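PDB 2I4R: V-type ATP synthase subunit F from Archaeoglobus fulgidus, which is a component of the A-type ATP synthase, which probably makes ATP from ADP by using a proton gradient across the membrane. Local coordinates for residues I22-L26 / A27-D31. Sequence-based numbering, arbitrary orientation.
Sequences IGFML and AGISD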
loop_
_atom_site.group_PDB
_atom_site.type_symbol
_atom_site.label_atom_id
_atom_site.label_comp_id
_atom_site.label_asym_id
_atom_site.label_seq_id
_atom_site.Cartn_x
_atom_site.Cartn_y
_atom_site.Cartn_z
ATOM N N ILE B 22 1.380 -0.334 -16.019
ATOM C CA ILE B 22 2.642 -0.453 -16.772
ATOM C C ILE B 22 3.894 -0.564 -15.950
ATOM O O ILE B 22 4.730 -1.414 -16.224
ATOM C CB ILE B 22 2.868 0.719 -17.759
ATOM C CG1 ILE B 22 2.146 1.971 -17.253
ATOM C CG2 ILE B 22 2.471 0.296 -19.168
ATOM C CD1 ILE B 22 1.925 3.021 -18.321
ATOM N N GLY B 23 4.040 0.308 -14.961
ATOM C CA GLY B 23 5.227 0.243 -14.134
ATOM C C GLY B 23 5.469 -1.144 -13.547
ATOM O O GLY B 23 6.617 -1.584 -13.429
ATOM N N PHE B 24 4.384 -1.829 -13.191
ATOM C CA PHE B 24 4.465 -3.148 -12.584
ATOM C C PHE B 24 4.725 -4.258 -13.593
ATOM O O PHE B 24 5.424 -5.236 -13.294
ATOM C CB PHE B 24 3.184 -3.438 -11.792
ATOM C CG PHE B 24 2.875 -2.406 -10.732
ATOM C CD1 PHE B 24 1.949 -1.400 -10.967
ATOM C CD2 PHE B 24 3.531 -2.432 -9.500
ATOM C CE1 PHE B 24 1.680 -0.440 -9.992
ATOM C CE2 PHE B 24 3.264 -1.467 -8.521
ATOM C CZ PHE B 24 2.341 -0.477 -8.768
HETATM N N MSE B 25 4.160 -4.106 -14.787
HETATM C CA MSE B 25 4.349 -5.091 -15.838
HETATM C C MSE B 25 5.783 -5.068 -16.342
HETATM O O MSE B 25 6.381 -6.120 -16.578
HETATM C CB MSE B 25 3.404 -4.824 -16.994
HETATM C CG MSE B 25 1.959 -5.007 -16.638
HETATM SE SE MSE B 25 0.869 -4.951 -18.215
HETATM C CE MSE B 25 0.994 -3.051 -18.603
ATOM N N LEU B 26 6.334 -3.872 -16.516
ATOM C CA LEU B 26 7.700 -3.758 -16.989
ATOM C C LEU B 26 8.599 -4.394 -15.951
ATOM O O LEU B 26 9.656 -4.951 -16.277
ATOM C CB LEU B 26 8.071 -2.291 -17.199
ATOM C CG LEU B 26 7.446 -1.664 -18.448
ATOM C CD1 LEU B 26 7.736 -0.173 -18.527
ATOM C CD2 LEU B 26 7.998 -2.377 -19.664
ATOM N N ALA B 27 8.145 -4.325 -14.702
ATOM C CA ALA B 27 8.879 -4.879 -13.568
ATOM C C ALA B 27 8.634 -6.367 -13.409
ATOM O O ALA B 27 9.025 -6.959 -12.409
ATOM C CB ALA B 27 8.498 -4.158 -12.284
ATOM N N GLY B 28 7.965 -6.961 -14.390
ATOM C CA GLY B 28 7.713 -8.386 -14.355
ATOM C C GLY B 28 6.522 -8.874 -13.562
ATOM O O GLY B 28 6.445 -10.057 -13.263
ATOM N N ILE B 29 5.593 -7.986 -13.222
ATOM C CA ILE B 29 4.401 -8.375 -12.458
ATOM C C ILE B 29 3.234 -8.641 -13.418
ATOM O O ILE B 29 2.500 -7.722 -13.787
ATOM C CB ILE B 29 4.015 -7.264 -11.462
ATOM C CG1 ILE B 29 5.218 -6.949 -10.558
ATOM C CG2 ILE B 29 2.793 -7.690 -10.663
ATOM C CD1 ILE B 29 5.019 -5.774 -9.599
ATOM N N SER B 30 3.059 -9.905 -13.801
ATOM C CA SER B 30 2.028 -10.288 -14.766
ATOM C C SER B 30 0.654 -10.614 -14.232
ATOM O O SER B 30 -0.227 -11.001 -14.995
ATOM C CB SER B 30 2.510 -11.481 -15.597
ATOM O OG SER B 30 2.890 -12.560 -14.764
ATOM N N ASP B 31 0.463 -10.460 -12.930
ATOM C CA ASP B 31 -0.829 -10.766 -12.329
ATOM C C ASP B 31 -1.628 -9.479 -12.154
ATOM O O ASP B 31 -2.142 -9.187 -11.073
ATOM C CB ASP B 31 -0.605 -11.466 -10.985
ATOM C CG ASP B 31 -1.777 -12.331 -10.577
ATOM O OD1 ASP B 31 -1.590 -13.200 -9.696
ATOM O OD2 ASP B 31 -2.881 -12.139 -11.132
#
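Ile29 N donates to Phe24 O over 2.8 Å, the 6→1 hydrogen bond of a Schellman motif that ends the helix. Its inner partner joins Gly28 N to Met25 O, also 2.8 Å. Gly28, the C-prime residue, makes this reversal with a positive phi of 84°; a CB at these angles would collide with the carbonyl O of Ala27. One residue earlier in the chain, Ala27 N reaches Gly23 O in only a weak bond of 3.4 Å.

Beside these backbone bonds, Phe24 and Ile29 run alongside each other in a common direction. With Ile29 CG1 anti to its own carbonyl carbon (chi1 -56°), the extended branch brings CD1 to the ring edge, near the ring plane and 3.7 Å from Phe24 CD2. Both side chains also rest on Val14 of strand 11-16, while Phe20 meets the Phe24 ring. Replacing Ile29 with a serine would probably leave that ring edge without its apolar neighbour and weaken the packing on Val14. The polar bonds thus end the helix through the backbone alone, while the apolar pair lies next to them and packs on strand 11-16, just ahead of strand 32-34 in the chain.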